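Side-chain contacts in 4-carboxymuconolactone decarboxylase (Sinorhizobium meliloti, PDB 4G9Q), which is named a 4-carboxymuconolactone decarboxylase and may, as a member of that family, have peroxiredoxin-type activity: residues Q55-Q58 against Q59-G63; L93-Y96 against A97-L101. One frame throughout, in Å; residues are numbered along the deposited sequence.

In the fold
Both contacts are local, each lying within a single helix of the all-helical chain. Contact 1, on helix 51-65, sits farther from the chain centre, about 22 Å against about 14 Å for contact 2 on helix 93-102. Contact 1 is partly buried and faces a second subunit of the trimer, so its tyrosine-arginine pair meets charge and aromatic rings from another chain. Contact 2 is buried and touches no other chain; it packs against helices 73-86, 107-120 and 130-139, and a water ties its polar groups together. The helices differ too, with a wide pi-type turn in the first and regular alpha turns in the second. They meet where Tyr-62 OH probably hydrogen-bonds Tyr-96 OH at 2.7 Å.

Contact 1 (Q55-Q58 against Q59-G63); sequences QYTQ and QRLYG
Gln-59 N closes an ordinary i to i+4 alpha-helical bond on Gln-55 O, at 2.8 Å. The two side-chain amides stack nearly flat, their planes 13° apart, with Gln-59 NE2 3.6 Å from Gln-55 CD; the Gln-55 chain reaches this position by bending at chi2 (84°).

Arg-60 N bonds Tyr-56 O at 2.8 Å. The arginine chain runs extended from CG to NE alongside the tyrosine, both pointing the same way, and Tyr-56 CE1 sits over the centre of the guanidinium, 3.4 Å from Arg-60 CZ. The planes differ by 23°, so the ring lies slanted across the cation. Beyond this, Arg-60 NH2 makes a salt bridge to Asp-191 of the second subunit and NH1 a hydrogen bond to Tyr-119 of that subunit, which together fix the rotation of the guanidinium.

At Leu-61 the pattern widens. Its N also bonds Tyr-56 O, at 3.1 Å, so this one carbonyl oxygen is gripped by two consecutive amides. The leucine side chain packs on Phe-246 and Tyr-247 of helix 234-248.

Tyr-62 N reaches back five residues to Thr-57 O at 2.9 Å, an almost straight bond. The same oxygen lies at the edge of the Tyr-62 ring, near its plane, while Thr-57 CG2 packs 4.0 Å from Tyr-62 CD2.

Gly-63 N makes a weak bond to Gln-58 O, completing a run of i to i+5 pairs: a pi-helical turn, or pi-bulge, set into an otherwise alpha-helical segment.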
# COMPACT_ATOMS: atom_id res chain seq x y z
N GLN A 55 23.90 10.54 -1.68
CA GLN A 55 25.16 9.80 -1.52
C GLN A 55 24.92 8.29 -1.44
O GLN A 55 25.60 7.51 -2.11
CB GLN A 55 25.90 10.28 -0.28
CG GLN A 55 27.32 9.74 -0.18
CD GLN A 55 28.29 10.57 -0.98
OE1 GLN A 55 28.29 10.55 -2.21
NE2 GLN A 55 29.11 11.34 -0.28
N TYR A 56 23.95 7.90 -0.62
CA TYR A 56 23.60 6.48 -0.47
C TYR A 56 23.10 5.88 -1.79
O TYR A 56 23.42 4.73 -2.11
CB TYR A 56 22.53 6.29 0.61
CG TYR A 56 23.00 6.41 2.05
CD1 TYR A 56 24.27 5.96 2.44
CD2 TYR A 56 22.15 6.92 3.03
CE1 TYR A 56 24.68 6.04 3.77
CE2 TYR A 56 22.56 7.00 4.36
CZ TYR A 56 23.82 6.56 4.72
OH TYR A 56 24.21 6.64 6.04
N THR A 57 22.33 6.65 -2.55
CA THR A 57 21.84 6.19 -3.85
C THR A 57 23.01 5.84 -4.76
O THR A 57 23.06 4.75 -5.35
CB THR A 57 20.95 7.26 -4.53
OG1 THR A 57 19.81 7.53 -3.70
CG2 THR A 57 20.47 6.78 -5.90
N GLN A 58 23.98 6.75 -4.83
CA GLN A 58 25.15 6.55 -5.67
C GLN A 58 26.05 5.43 -5.17
O GLN A 58 26.36 4.50 -5.92
CB GLN A 58 25.94 7.87 -5.81
CG GLN A 58 25.15 9.01 -6.46
CD GLN A 58 24.48 8.60 -7.77
OE1 GLN A 58 23.28 8.85 -7.97
NE2 GLN A 58 25.23 7.97 -8.66
N GLN A 59 26.44 5.50 -3.90
CA GLN A 59 27.45 4.58 -3.38
C GLN A 59 26.93 3.19 -3.00
O GLN A 59 27.63 2.20 -3.21
CB GLN A 59 28.18 5.20 -2.20
CG GLN A 59 28.95 6.46 -2.57
CD GLN A 59 29.80 6.99 -1.44
OE1 GLN A 59 29.67 6.55 -0.30
NE2 GLN A 59 30.68 7.94 -1.76
N ARG A 60 25.73 3.13 -2.44
CA ARG A 60 25.17 1.87 -1.96
C ARG A 60 24.22 1.23 -2.97
O ARG A 60 24.44 0.09 -3.38
CB ARG A 60 24.45 2.07 -0.62
CG ARG A 60 25.39 2.50 0.48
CD ARG A 60 24.67 2.59 1.81
NE ARG A 60 25.65 2.68 2.88
CZ ARG A 60 25.35 2.75 4.18
NH1 ARG A 60 24.09 2.77 4.60
NH2 ARG A 60 26.34 2.80 5.06
N LEU A 61 23.18 1.95 -3.37
CA LEU A 61 22.18 1.37 -4.26
C LEU A 61 22.78 1.04 -5.62
O LEU A 61 22.78 -0.12 -6.04
CB LEU A 61 20.95 2.29 -4.39
CG LEU A 61 19.78 1.70 -5.19
CD1 LEU A 61 19.31 0.37 -4.61
CD2 LEU A 61 18.65 2.72 -5.26
N TYR A 62 23.32 2.05 -6.29
CA TYR A 62 23.90 1.82 -7.61
C TYR A 62 25.32 1.27 -7.57
O TYR A 62 25.68 0.44 -8.41
CB TYR A 62 23.77 3.07 -8.47
CG TYR A 62 22.40 3.14 -9.07
CD1 TYR A 62 22.13 2.52 -10.29
CD2 TYR A 62 21.35 3.75 -8.39
CE1 TYR A 62 20.86 2.54 -10.84
CE2 TYR A 62 20.07 3.78 -8.93
CZ TYR A 62 19.84 3.17 -10.16
OH TYR A 62 18.59 3.20 -10.70
N GLY A 63 26.10 1.69 -6.58
CA GLY A 63 27.51 1.32 -6.49
C GLY A 63 27.77 -0.05 -5.91
O GLY A 63 28.85 -0.63 -6.11

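Contact 2 (L93-Y96 against A97-L101); sequences LTYY and ADQAL
Tyr-95, Asp-98 and Gln-99 are joined through one water on the opening turns of alpha-helix 93-102. It donates to Tyr-95 O and, at 2.6 Å, to Asp-98 OD2, and accepts from Gln-99 NE2 at 2.9 Å, so one molecule holds a backbone carbonyl and two side chains. Asp-98 has a second hold, a salt bridge from OD1 to Arg-140. Tyr-95 O also takes Gln-99 N at 3.0 Å, one of four successive i to i+4 bonds that cross from 93-96 to 97-101; the shortest runs from Ala-97 N to Leu-93 O.

The packing begins where Gln-99 crosses Tyr-95. The glutamine chain, bent at chi2 (-63°), lays CG over one face of the ring in a CH-pi contact, 3.9 Å from the centroid. At the far end of the ring, Tyr-95 OH bonds Pro-34 O. A leucine in place of Tyr-95 would probably leave Pro-34 O without this donor and Gln-99 CG without the flat face it rests on. Ala-97 packs on Ala-136 of helix 130-139, and Ala-100 on Ser-77 and Ile-81 of helix 73-86 and Ile-110 of helix 107-120. Neighbouring rings meet as well: Tyr-95 CD2 stands 3.7 Å above the plane of the Tyr-96 ring, over its centre.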
# COMPACT_ATOMS: atom_id res chain seq x y z
N LEU A 93 8.90 4.92 -13.33
CA LEU A 93 9.00 3.96 -14.43
C LEU A 93 9.59 4.51 -15.71
O LEU A 93 10.17 3.76 -16.48
CB LEU A 93 7.62 3.36 -14.73
CG LEU A 93 7.32 1.87 -14.54
CD1 LEU A 93 8.24 1.14 -13.56
CD2 LEU A 93 5.85 1.70 -14.17
N THR A 94 9.43 5.81 -15.97
CA THR A 94 10.02 6.39 -17.17
C THR A 94 11.54 6.14 -17.15
O THR A 94 12.10 5.63 -18.13
CB THR A 94 9.70 7.89 -17.30
OG1 THR A 94 8.28 8.08 -17.23
CG2 THR A 94 10.19 8.43 -18.65
N TYR A 95 12.17 6.46 -16.03
CA TYR A 95 13.59 6.20 -15.86
C TYR A 95 13.89 4.71 -15.83
O TYR A 95 14.77 4.23 -16.54
CB TYR A 95 14.13 6.90 -14.60
CG TYR A 95 15.56 6.52 -14.29
CD1 TYR A 95 16.62 7.14 -14.95
CD2 TYR A 95 15.85 5.53 -13.35
CE1 TYR A 95 17.94 6.79 -14.67
CE2 TYR A 95 17.15 5.17 -13.07
CZ TYR A 95 18.19 5.80 -13.73
OH TYR A 95 19.48 5.43 -13.44
N TYR A 96 13.15 3.97 -15.00
CA TYR A 96 13.47 2.56 -14.79
C TYR A 96 13.16 1.65 -15.98
O TYR A 96 13.86 0.67 -16.20
CB TYR A 96 12.89 2.03 -13.47
CG TYR A 96 13.80 2.35 -12.31
CD1 TYR A 96 15.00 1.66 -12.13
CD2 TYR A 96 13.49 3.37 -11.41
CE1 TYR A 96 15.85 1.95 -11.07
CE2 TYR A 96 14.33 3.67 -10.35
CZ TYR A 96 15.51 2.96 -10.19
OH TYR A 96 16.35 3.27 -9.14
N ALA A 97 12.12 1.99 -16.75
CA ALA A 97 11.82 1.24 -17.97
C ALA A 97 12.88 1.49 -19.03
O ALA A 97 13.29 0.57 -19.73
CB ALA A 97 10.42 1.58 -18.50
N ASP A 98 13.34 2.74 -19.13
CA ASP A 98 14.44 3.08 -20.04
C ASP A 98 15.69 2.28 -19.67
O ASP A 98 16.34 1.70 -20.53
CB ASP A 98 14.74 4.58 -20.01
CG ASP A 98 15.91 4.95 -20.91
OD1 ASP A 98 15.71 5.08 -22.14
OD2 ASP A 98 17.04 5.11 -20.40
N GLN A 99 16.02 2.26 -18.38
CA GLN A 99 17.16 1.50 -17.89
C GLN A 99 17.01 0.02 -18.19
O GLN A 99 17.98 -0.65 -18.54
CB GLN A 99 17.37 1.71 -16.39
CG GLN A 99 18.03 3.03 -16.02
CD GLN A 99 19.45 3.16 -16.56
OE1 GLN A 99 20.29 2.27 -16.37
NE2 GLN A 99 19.72 4.27 -17.23
N ALA A 100 15.79 -0.51 -18.04
CA ALA A 100 15.53 -1.92 -18.33
C ALA A 100 15.85 -2.25 -19.79
O ALA A 100 16.50 -3.26 -20.08
CB ALA A 100 14.09 -2.28 -18.00
N LEU A 101 15.40 -1.39 -20.70
CA LEU A 101 15.68 -1.55 -22.12
C LEU A 101 17.18 -1.52 -22.40
O LEU A 101 17.70 -2.35 -23.15
CB LEU A 101 14.95 -0.47 -22.93
CG LEU A 101 13.41 -0.53 -22.91
CD1 LEU A 101 12.83 0.75 -23.47
CD2 LEU A 101 12.90 -1.74 -23.69
O HOH W 1 17.16 5.60 -17.82